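Long-range contacts in peptidase M28 (Shewanella amazonensis SB2B, PDB 3IIB), which probably acts as a zinc-dependent carboxypeptidase or dipeptidase of family M28, cleaving small peptides at a two-zinc site and working as a homodimer: residues Ser81-Pro89 and Leu208-Val219; Trp342-Val352 and Met430-Pro441. All coordinates share one frame; numbering follows the deposited sequence. Where two conformers were deposited one is given.

Contact 1: residues Ser81-Pro89 and Leu208-Val219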
loop_
_atom_site.group_PDB
_atom_site.type_symbol
_atom_site.label_atom_id
_atom_site.label_comp_id
_atom_site.label_asym_id
_atom_site.label_seq_id
_atom_site.Cartn_x
_atom_site.Cartn_y
_atom_site.Cartn_z
ATOM N N SER A 81 -9.288 8.421 -14.361
ATOM C CA SER A 81 -10.265 7.326 -14.296
ATOM C C SER A 81 -10.440 6.670 -15.647
ATOM O O SER A 81 -10.065 7.220 -16.688
ATOM C CB SER A 81 -11.594 7.838 -13.751
ATOM O OG SER A 81 -12.150 8.739 -14.666
ATOM N N ILE A 82 -10.985 5.461 -15.640
ATOM C CA ILE A 82 -11.409 4.831 -16.887
ATOM C C ILE A 82 -12.828 5.279 -17.162
ATOM O O ILE A 82 -13.704 5.219 -16.278
ATOM C CB ILE A 82 -11.355 3.324 -16.744
ATOM C CG1 ILE A 82 -9.888 2.866 -16.624
ATOM C CG2 ILE A 82 -12.020 2.674 -17.918
ATOM C CD1 ILE A 82 -9.885 1.343 -16.175
ATOM N N LEU A 83 -13.054 5.763 -18.379
ATOM C CA LEU A 83 -14.388 6.229 -18.807
ATOM C C LEU A 83 -15.196 5.132 -19.478
ATOM O O LEU A 83 -16.433 5.104 -19.355
ATOM C CB LEU A 83 -14.280 7.444 -19.743
ATOM C CG LEU A 83 -13.582 8.694 -19.188
ATOM C CD1 LEU A 83 -13.527 9.786 -20.285
ATOM C CD2 LEU A 83 -14.274 9.231 -17.962
ATOM N N SER A 84 -14.496 4.241 -20.168
ATOM C CA SER A 84 -15.113 3.129 -20.863
ATOM C C SER A 84 -14.056 2.061 -21.153
ATOM O O SER A 84 -12.880 2.365 -21.293
ATOM C CB SER A 84 -15.809 3.600 -22.153
ATOM O OG SER A 84 -14.880 4.143 -23.054
ATOM N N PRO A 85 -14.484 0.776 -21.234
ATOM C CA PRO A 85 -15.866 0.238 -21.217
ATOM C C PRO A 85 -16.610 0.253 -19.848
ATOM O O PRO A 85 -17.823 0.360 -19.821
ATOM C CB PRO A 85 -15.665 -1.188 -21.676
ATOM C CG PRO A 85 -14.256 -1.540 -21.260
ATOM C CD PRO A 85 -13.479 -0.286 -21.349
ATOM N N PHE A 86 -15.873 0.128 -18.745
ATOM C CA PHE A 86 -16.453 -0.004 -17.418
ATOM C C PHE A 86 -15.861 1.112 -16.572
ATOM O O PHE A 86 -14.661 1.064 -16.229
ATOM C CB PHE A 86 -16.066 -1.353 -16.807
ATOM C CG PHE A 86 -16.313 -2.515 -17.729
ATOM C CD1 PHE A 86 -17.603 -2.795 -18.176
ATOM C CD2 PHE A 86 -15.258 -3.292 -18.197
ATOM C CE1 PHE A 86 -17.830 -3.832 -19.032
ATOM C CE2 PHE A 86 -15.501 -4.343 -19.042
ATOM C CZ PHE A 86 -16.767 -4.603 -19.470
ATOM N N PRO A 87 -16.685 2.113 -16.227
ATOM C CA PRO A 87 -16.070 3.261 -15.602
ATOM C C PRO A 87 -15.525 2.924 -14.216
ATOM O O PRO A 87 -16.227 2.333 -13.412
ATOM C CB PRO A 87 -17.229 4.254 -15.500
ATOM C CG PRO A 87 -18.183 3.842 -16.510
ATOM C CD PRO A 87 -18.093 2.379 -16.588
ATOM N N GLN A 88 -14.309 3.351 -13.925
ATOM C CA GLN A 88 -13.680 3.089 -12.655
ATOM C C GLN A 88 -12.606 4.117 -12.333
ATOM O O GLN A 88 -11.931 4.607 -13.238
ATOM C CB GLN A 88 -12.974 1.743 -12.711
ATOM C CG GLN A 88 -13.859 0.567 -12.820
ATOM C CD GLN A 88 -13.331 -0.639 -12.137
ATOM O OE1 GLN A 88 -12.729 -0.531 -11.098
ATOM N NE2 GLN A 88 -13.653 -1.834 -12.665
ATOM N N PRO A 89 -12.341 4.340 -11.040
ATOM C CA PRO A 89 -11.221 5.192 -10.608
ATOM C C PRO A 89 -9.865 4.548 -10.854
ATOM O O PRO A 89 -9.738 3.311 -10.840
ATOM C CB PRO A 89 -11.434 5.324 -9.090
ATOM C CG PRO A 89 -12.815 4.853 -8.822
ATOM C CD PRO A 89 -13.109 3.852 -9.887
ATOM N N LEU A 208 -5.949 -3.839 -14.211
ATOM C CA LEU A 208 -7.358 -3.611 -14.532
ATOM C C LEU A 208 -7.539 -3.223 -16.000
ATOM O O LEU A 208 -8.448 -3.711 -16.688
ATOM C CB LEU A 208 -7.948 -2.533 -13.624
ATOM C CG LEU A 208 -9.380 -2.067 -13.899
ATOM C CD1 LEU A 208 -10.335 -3.244 -13.706
ATOM C CD2 LEU A 208 -9.694 -0.883 -12.922
ATOM N N ILE A 209 -6.674 -2.335 -16.474
ATOM C CA ILE A 209 -6.761 -1.859 -17.829
ATOM C C ILE A 209 -6.529 -3.089 -18.743
ATOM O O ILE A 209 -7.233 -3.290 -19.725
ATOM C CB ILE A 209 -5.754 -0.765 -18.120
ATOM C CG1 ILE A 209 -6.165 0.530 -17.427
ATOM C CG2 ILE A 209 -5.660 -0.517 -19.640
ATOM C CD1 ILE A 209 -5.217 1.757 -17.686
ATOM N N ASN A 210 -5.544 -3.905 -18.398
ATOM C CA ASN A 210 -5.239 -5.111 -19.175
ATOM C C ASN A 210 -6.463 -6.039 -19.268
ATOM O O ASN A 210 -6.766 -6.553 -20.344
ATOM C CB ASN A 210 -4.077 -5.900 -18.570
ATOM C CG ASN A 210 -2.693 -5.338 -18.933
ATOM O OD1 ASN A 210 -2.515 -4.585 -19.906
ATOM N ND2 ASN A 210 -1.684 -5.781 -18.174
ATOM N N ALA A 211 -7.155 -6.257 -18.150
ATOM C CA ALA A 211 -8.350 -7.124 -18.095
ATOM C C ALA A 211 -9.466 -6.635 -19.030
ATOM O O ALA A 211 -10.190 -7.430 -19.637
ATOM C CB ALA A 211 -8.864 -7.176 -16.656
HETATM N N MSE A 212 -9.611 -5.316 -19.145
HETATM C CA MSE A 212 -10.558 -4.749 -20.101
HETATM C C MSE A 212 -10.132 -4.918 -21.572
HETATM O O MSE A 212 -10.973 -5.204 -22.426
HETATM C CB MSE A 212 -10.754 -3.271 -19.779
HETATM C CG MSE A 212 -11.574 -3.069 -18.520
HETATM SE SE MSE A 212 -11.984 -1.227 -18.186
HETATM C CE MSE A 212 -12.307 -1.379 -16.249
ATOM N N LEU A 213 -8.836 -4.686 -21.856
ATOM C CA LEU A 213 -8.264 -4.881 -23.168
ATOM C C LEU A 213 -8.367 -6.326 -23.594
ATOM O O LEU A 213 -8.601 -6.605 -24.765
ATOM C CB LEU A 213 -6.808 -4.425 -23.213
ATOM C CG LEU A 213 -6.594 -2.910 -23.037
ATOM C CD1 LEU A 213 -5.080 -2.648 -22.828
ATOM C CD2 LEU A 213 -7.160 -2.096 -24.205
ATOM N N LYS A 214 -8.204 -7.244 -22.643
ATOM C CA LYS A 214 -8.311 -8.681 -22.927
ATOM C C LYS A 214 -9.727 -9.073 -23.320
ATOM O O LYS A 214 -9.922 -10.148 -23.884
ATOM C CB LYS A 214 -7.858 -9.555 -21.736
ATOM C CG LYS A 214 -6.354 -9.695 -21.592
ATOM C CD LYS A 214 -5.970 -10.791 -20.598
ATOM N N ARG A 215 -10.703 -8.216 -23.027
ATOM C CA ARG A 215 -12.068 -8.436 -23.460
ATOM C C ARG A 215 -12.327 -7.875 -24.866
ATOM O O ARG A 215 -13.482 -7.817 -25.301
ATOM C CB ARG A 215 -13.039 -7.801 -22.467
ATOM C CG ARG A 215 -13.157 -8.599 -21.174
ATOM C CD ARG A 215 -13.673 -7.686 -20.039
ATOM N NE ARG A 215 -14.237 -8.413 -18.908
ATOM C CZ ARG A 215 -13.530 -9.012 -17.946
ATOM N NH1 ARG A 215 -12.203 -8.952 -17.900
ATOM N NH2 ARG A 215 -14.168 -9.615 -16.968
ATOM N N ASP A 216 -11.252 -7.502 -25.573
ATOM C CA ASP A 216 -11.353 -6.961 -26.927
ATOM C C ASP A 216 -12.180 -5.676 -26.916
ATOM O O ASP A 216 -12.946 -5.409 -27.826
ATOM C CB ASP A 216 -11.911 -8.005 -27.906
ATOM C CG ASP A 216 -11.048 -9.258 -27.985
ATOM O OD1 ASP A 216 -9.804 -9.132 -27.998
ATOM O OD2 ASP A 216 -11.619 -10.373 -28.044
ATOM N N LYS A 217 -12.002 -4.889 -25.858
ATOM C CA LYS A 217 -12.605 -3.578 -25.741
ATOM C C LYS A 217 -11.494 -2.531 -25.839
ATOM O O LYS A 217 -10.387 -2.745 -25.361
ATOM C CB LYS A 217 -13.333 -3.430 -24.413
ATOM C CG LYS A 217 -14.518 -4.351 -24.236
ATOM C CD LYS A 217 -15.576 -4.124 -25.304
ATOM C CE LYS A 217 -16.408 -5.390 -25.556
ATOM N NZ LYS A 217 -17.295 -5.687 -24.415
ATOM N N GLU A 218 -11.796 -1.407 -26.479
ATOM C CA GLU A 218 -10.958 -0.211 -26.322
ATOM C C GLU A 218 -11.216 0.471 -24.978
ATOM O O GLU A 218 -12.357 0.537 -24.519
ATOM C CB GLU A 218 -11.207 0.771 -27.463
ATOM C CG GLU A 218 -10.706 0.183 -28.792
ATOM C CD GLU A 218 -10.669 1.180 -29.918
ATOM O OE1 GLU A 218 -11.555 2.051 -29.980
ATOM O OE2 GLU A 218 -9.746 1.082 -30.740
ATOM N N VAL A 219 -10.148 0.976 -24.371
ATOM C CA VAL A 219 -10.211 1.681 -23.093
ATOM C C VAL A 219 -9.955 3.153 -23.340
ATOM O O VAL A 219 -9.007 3.553 -24.074
ATOM C CB VAL A 219 -9.180 1.111 -22.099
ATOM C CG1 VAL A 219 -9.120 1.935 -20.769
ATOM C CG2 VAL A 219 -9.468 -0.380 -21.877
HETATM O O HOH W 1 -14.368 2.035 -24.818
#

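Contact 2: residues Trp342-Val352 and Met430-Pro441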
loop_
_atom_site.group_PDB
_atom_site.type_symbol
_atom_site.label_atom_id
_atom_site.label_comp_id
_atom_site.label_asym_id
_atom_site.label_seq_id
_atom_site.Cartn_x
_atom_site.Cartn_y
_atom_site.Cartn_z
ATOM N N TRP A 342 34.434 -3.554 -6.276
ATOM C CA TRP A 342 35.463 -2.510 -6.323
ATOM C C TRP A 342 35.630 -1.930 -7.694
ATOM O O TRP A 342 35.292 -2.546 -8.701
ATOM C CB TRP A 342 36.824 -3.065 -5.859
ATOM C CG TRP A 342 36.779 -3.662 -4.498
ATOM C CD1 TRP A 342 36.531 -4.978 -4.182
ATOM C CD2 TRP A 342 36.908 -2.970 -3.255
ATOM N NE1 TRP A 342 36.553 -5.143 -2.820
ATOM C CE2 TRP A 342 36.764 -3.917 -2.234
ATOM C CE3 TRP A 342 37.156 -1.649 -2.899
ATOM C CZ2 TRP A 342 36.859 -3.582 -0.907
ATOM C CZ3 TRP A 342 37.268 -1.329 -1.573
ATOM C CH2 TRP A 342 37.115 -2.265 -0.599
ATOM N N ARG A 343 36.214 -0.738 -7.712
ATOM C CA ARG A 343 36.781 -0.161 -8.925
ATOM C C ARG A 343 38.096 0.446 -8.511
ATOM O O ARG A 343 38.170 1.625 -8.151
ATOM C CB ARG A 343 35.825 0.873 -9.492
ATOM C CG ARG A 343 36.191 1.343 -10.855
ATOM C CD ARG A 343 35.896 0.386 -11.988
ATOM N NE ARG A 343 36.107 1.126 -13.238
ATOM C CZ ARG A 343 37.214 1.085 -13.990
ATOM N NH1 ARG A 343 38.237 0.292 -13.682
ATOM N NH2 ARG A 343 37.313 1.858 -15.085
ATOM N N VAL A 344 39.118 -0.427 -8.464
ATOM C CA VAL A 344 40.477 -0.074 -8.056
ATOM C C VAL A 344 41.498 -0.623 -9.084
ATOM O O VAL A 344 41.156 -1.400 -9.987
ATOM C CB VAL A 344 40.790 -0.618 -6.653
ATOM C CG1 VAL A 344 39.783 -0.061 -5.592
ATOM C CG2 VAL A 344 40.790 -2.192 -6.660
ATOM N N ALA A 345 42.768 -0.254 -8.906
ATOM C CA ALA A 345 43.842 -0.834 -9.675
ATOM C C ALA A 345 43.796 -2.365 -9.643
ATOM O O ALA A 345 43.456 -2.983 -8.619
ATOM C CB ALA A 345 45.213 -0.319 -9.149
ATOM N N ASP A 346 44.195 -2.976 -10.754
ATOM C CA ASP A 346 44.278 -4.411 -10.814
ATOM C C ASP A 346 45.109 -4.953 -9.632
ATOM O O ASP A 346 44.732 -5.966 -9.023
ATOM C CB ASP A 346 44.874 -4.884 -12.142
ATOM C CG ASP A 346 43.897 -4.726 -13.320
ATOM O OD1 ASP A 346 42.662 -4.717 -13.077
ATOM O OD2 ASP A 346 44.395 -4.620 -14.464
ATOM N N THR A 347 46.216 -4.273 -9.304
ATOM C CA THR A 347 47.124 -4.737 -8.250
ATOM C C THR A 347 46.589 -4.464 -6.826
ATOM O O THR A 347 47.151 -4.958 -5.860
ATOM C CB THR A 347 48.522 -4.111 -8.359
ATOM O OG1 THR A 347 48.410 -2.677 -8.293
ATOM C CG2 THR A 347 49.223 -4.545 -9.651
ATOM N N ALA A 348 45.542 -3.654 -6.708
ATOM C CA ALA A 348 44.860 -3.394 -5.444
ATOM C C ALA A 348 43.696 -4.348 -5.162
ATOM O O ALA A 348 43.234 -4.395 -4.044
ATOM C CB ALA A 348 44.321 -1.976 -5.441
ATOM N N HIS A 349 43.184 -5.070 -6.162
ATOM C CA HIS A 349 41.922 -5.799 -5.998
ATOM C C HIS A 349 41.999 -6.860 -4.902
ATOM O O HIS A 349 41.175 -6.868 -3.999
ATOM C CB HIS A 349 41.504 -6.446 -7.301
ATOM C CG HIS A 349 40.155 -7.096 -7.265
ATOM N ND1 HIS A 349 39.845 -8.184 -8.051
ATOM C CD2 HIS A 349 39.018 -6.779 -6.597
ATOM C CE1 HIS A 349 38.586 -8.524 -7.850
ATOM N NE2 HIS A 349 38.062 -7.690 -6.969
ATOM N N SER A 350 42.942 -7.793 -4.993
ATOM C CA SER A 350 43.020 -8.817 -3.970
ATOM C C SER A 350 43.329 -8.177 -2.597
ATOM O O SER A 350 42.748 -8.573 -1.611
ATOM C CB SER A 350 44.016 -9.889 -4.353
ATOM O OG SER A 350 43.572 -10.562 -5.516
ATOM N N PRO A 351 44.218 -7.159 -2.550
ATOM C CA PRO A 351 44.448 -6.499 -1.231
ATOM C C PRO A 351 43.228 -5.899 -0.588
ATOM O O PRO A 351 43.041 -6.095 0.602
ATOM C CB PRO A 351 45.512 -5.415 -1.544
ATOM C CG PRO A 351 46.331 -6.073 -2.563
ATOM C CD PRO A 351 45.342 -6.884 -3.454
ATOM N N VAL A 352 42.348 -5.237 -1.351
ATOM C CA VAL A 352 41.132 -4.638 -0.751
ATOM C C VAL A 352 40.074 -5.677 -0.387
ATOM O O VAL A 352 39.419 -5.572 0.633
ATOM C CB VAL A 352 40.541 -3.462 -1.587
ATOM C CG1 VAL A 352 41.573 -2.309 -1.665
ATOM C CG2 VAL A 352 40.088 -3.923 -2.996
HETATM N N MSE A 430 39.478 1.794 4.871
HETATM C CA MSE A 430 39.982 2.576 3.772
HETATM C C MSE A 430 40.754 3.831 4.208
HETATM O O MSE A 430 41.742 4.195 3.550
HETATM C CB MSE A 430 38.863 2.991 2.812
HETATM C CG MSE A 430 38.184 1.852 2.105
HETATM SE SE MSE A 430 39.349 0.940 0.837
HETATM C CE MSE A 430 39.788 -0.258 1.881
ATOM N N ALA A 431 40.325 4.472 5.308
ATOM C CA ALA A 431 41.002 5.665 5.812
ATOM C C ALA A 431 42.347 5.360 6.445
ATOM O O ALA A 431 43.110 6.284 6.730
ATOM C CB ALA A 431 40.111 6.436 6.832
ATOM N N ASN A 432 42.637 4.069 6.640
ATOM C CA ASN A 432 43.924 3.646 7.211
ATOM C C ASN A 432 44.721 2.668 6.316
ATOM O O ASN A 432 45.823 2.232 6.667
ATOM C CB ASN A 432 43.666 3.081 8.596
ATOM C CG ASN A 432 43.181 4.150 9.547
ATOM O OD1 ASN A 432 43.967 4.970 9.986
ATOM N ND2 ASN A 432 41.851 4.206 9.801
ATOM N N SER A 433 44.215 2.412 5.115
ATOM C CA SER A 433 44.844 1.443 4.223
ATOM C C SER A 433 46.099 1.987 3.590
ATOM O O SER A 433 46.186 3.166 3.254
ATOM C CB SER A 433 43.894 1.068 3.100
ATOM O OG SER A 433 44.442 0.040 2.260
ATOM N N LYS A 434 47.076 1.114 3.434
ATOM C CA LYS A 434 48.276 1.451 2.659
ATOM C C LYS A 434 48.269 1.034 1.197
ATOM O O LYS A 434 49.275 1.233 0.514
ATOM C CB LYS A 434 49.490 0.829 3.362
ATOM C CG LYS A 434 49.653 1.285 4.787
ATOM C CD LYS A 434 49.846 2.764 4.864
ATOM N N VAL A 435 47.174 0.428 0.729
ATOM C CA VAL A 435 47.097 -0.066 -0.630
ATOM C C VAL A 435 47.039 1.104 -1.605
ATOM O O VAL A 435 46.257 2.046 -1.437
ATOM C CB VAL A 435 45.862 -1.003 -0.835
ATOM C CG1 VAL A 435 45.863 -1.616 -2.245
ATOM C CG2 VAL A 435 45.854 -2.111 0.282
ATOM N N GLU A 436 47.820 0.986 -2.674
ATOM C CA GLU A 436 47.741 1.927 -3.772
ATOM C C GLU A 436 46.589 1.537 -4.667
ATOM O O GLU A 436 46.607 0.473 -5.260
ATOM C CB GLU A 436 49.076 1.991 -4.546
ATOM C CG GLU A 436 48.986 2.847 -5.778
ATOM C CD GLU A 436 48.576 4.267 -5.436
ATOM O OE1 GLU A 436 49.332 4.921 -4.701
ATOM O OE2 GLU A 436 47.502 4.705 -5.911
ATOM N N LEU A 437 45.590 2.404 -4.784
ATOM C CA LEU A 437 44.372 2.079 -5.523
ATOM C C LEU A 437 44.360 2.516 -7.001
ATOM O O LEU A 437 43.467 2.136 -7.763
ATOM C CB LEU A 437 43.135 2.632 -4.799
ATOM C CG LEU A 437 42.893 2.204 -3.345
ATOM C CD1 LEU A 437 41.529 2.800 -2.920
ATOM C CD2 LEU A 437 42.944 0.648 -3.210
ATOM N N ARG A 438 45.360 3.278 -7.403
ATOM C CA ARG A 438 45.415 3.850 -8.724
ATOM C C ARG A 438 46.638 3.254 -9.471
ATOM O O ARG A 438 47.589 2.741 -8.847
ATOM C CB ARG A 438 45.523 5.370 -8.596
ATOM C CG ARG A 438 44.318 6.028 -7.982
ATOM C CD ARG A 438 44.530 7.487 -7.905
ATOM N NE ARG A 438 43.395 8.151 -7.259
ATOM C CZ ARG A 438 42.795 9.243 -7.721
ATOM N NH1 ARG A 438 43.238 9.830 -8.817
ATOM N NH2 ARG A 438 41.744 9.739 -7.098
ATOM N N PRO A 439 46.633 3.318 -10.800
ATOM C CA PRO A 439 45.587 3.803 -11.661
ATOM C C PRO A 439 44.492 2.780 -11.886
ATOM O O PRO A 439 44.735 1.570 -11.831
ATOM C CB PRO A 439 46.328 4.044 -12.974
ATOM C CG PRO A 439 47.315 2.935 -13.027
ATOM C CD PRO A 439 47.764 2.783 -11.585
ATOM N N LEU A 440 43.280 3.257 -12.172
ATOM C CA LEU A 440 42.176 2.375 -12.527
ATOM C C LEU A 440 42.430 1.769 -13.892
ATOM O O LEU A 440 42.841 2.483 -14.810
ATOM C CB LEU A 440 40.859 3.161 -12.596
ATOM C CG LEU A 440 40.427 3.872 -11.325
ATOM C CD1 LEU A 440 38.965 4.469 -11.439
ATOM C CD2 LEU A 440 40.551 2.927 -10.159
ATOM N N PRO A 441 42.164 0.465 -14.056
ATOM C CA PRO A 441 42.268 -0.145 -15.382
ATOM C C PRO A 441 41.135 0.348 -16.306
ATOM O O PRO A 441 40.089 0.809 -15.817
ATOM C CB PRO A 441 42.128 -1.635 -15.094
ATOM C CG PRO A 441 41.302 -1.694 -13.851
ATOM C CD PRO A 441 41.605 -0.460 -13.062
HETATM O O HOH W 2 45.335 -0.935 -12.802
HETATM O O HOH W 3 48.486 -1.519 -5.767
#

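Contact 1: residues Ser81-Pro89 and Leu208-Val219
M212, a selenomethionine on helix 208-213, pushes its side chain in among I82, P85 and F86 and has the most surface covered of any residue here. CG stands anti to the carbonyl carbon (chi1 -73°) and the chain runs extended from there, which sends the methyl to meet I82 tip to tip, M212 CE lying 3.6 Å from I82 CD1. On the way M212 SE passes the P85 ring obliquely, 3.6 Å from P85 CD. I82 CD1 also touches L208 and I209, while its other branch, I82 CG2, lies 4.1 Å from V219 CG1, in the loop just before strand 220-242. With an alanine in place of I82, the M212 methyl and the branches of L208 and I209 would probably be left facing a gap.

F86 adds the aromatic contacts. Its ring and the M212 chain run side by side in opposite senses, and M212 CG sits at the ring edge, 3.7 Å from F86 CD2; the selenium stands obliquely to the same ring, M212 SE being 5.1 Å from the F86 centroid, a Met-aromatic contact. R215 CD lies 3.9 Å from F86 CE2, its guanidinium plane 84° from the ring, while P85 CB covers one ring face.

I82, P85, F86 and Q88 belong to a beta hairpin of strands 62-84 and 88-94: I82 and Q88 exchange backbone hydrogen bonds, the turn between them contains a cis peptide before P85, and L83 and S84 form a classic bulge opposite V220.

No hydrogen bond joins the two segments; the backbone contact is a CA-H...O one, V219 CA to S84 O at 3.3 Å. R215 NH1 turns back to A211 O at 3.1 Å, which helps fix the guanidinium; its NH2 forms salt bridges to E28 and E33 of the second subunit. Q88 likewise donates through NE2 to T31 O of that subunit, whose V32 packs on M212.

Contact 2: residues Trp342-Val352 and Met430-Pro441
R343 and P441 lock the end of the 430-441 segment to the end of strand 337-343. Two guanidinium nitrogens grip one carbonyl oxygen end-on: R343 NH1 is 2.9 Å from P441 O, and R343 NH2, almost in line with the C=O bond, is 3.1 Å from the same P441 O. That oxygen lies in the guanidinium plane, and the bend at chi2 (76°) lays the arginine alongside the proline ring, pointing the other way. The ring itself is wedged against backbone and carboxylate, with P441 CD 3.2 Å from V344 O and P441 CG 3.4 Å from D346 OD1. L440, just before it, lays its CD2 over the R343 carbonyl and V344 CA.

L437 is the other fixed point. Its carbonyl takes the one backbone hydrogen bond between the segments, A345 N to L437 O at 2.7 Å, with the donor 41° out of the carbonyl plane rather than on a lone pair. Its side chain goes inward: L437 CD2 lies 3.6 Å from V352 CG1, and A348 CB and V344 CG1 close round the same methyl. V435 continues this apolar strip outward along the helix, resting on A348 and P351. Deeper in, the selenomethionine M430 bends back so that its SE comes 3.9 Å from W342 CZ3, an oblique Met-aromatic contact; V352 CG2, from the same segment as W342, covers one face of that indole.

The chain leaving helix 413-432 runs across helix 346-355 and the end of strand 337-343, the middle strand of a small three-stranded sheet, beside strand 324-329 of the main sheet. From that strand I326 touches W342, M430 and L437, and Y325 touches L437, while R293 binds the carbonyls of M430 and S433.

Overall arrangement
Contacts 1 and 2 lie on opposite sides of the chain's centre, with nearest atoms about 38 Å apart, and share no helix or strand. Both are partly buried, and both are away from the zinc ligands. Contact 1 sets a helix against a hairpin tip and stands at the dimer interface: no hydrogen bond crosses between its segments, apolar contacts predominate, and Q88 NE2 and R215 NH2 reach the second subunit. Contact 2 is untouched by the other chain and closes within its own: a paired arginine-carbonyl bond and a backbone bond accompany an apolar patch, in the chain that follows helix 413-432. Each uses a selenomethionine beside an aromatic ring.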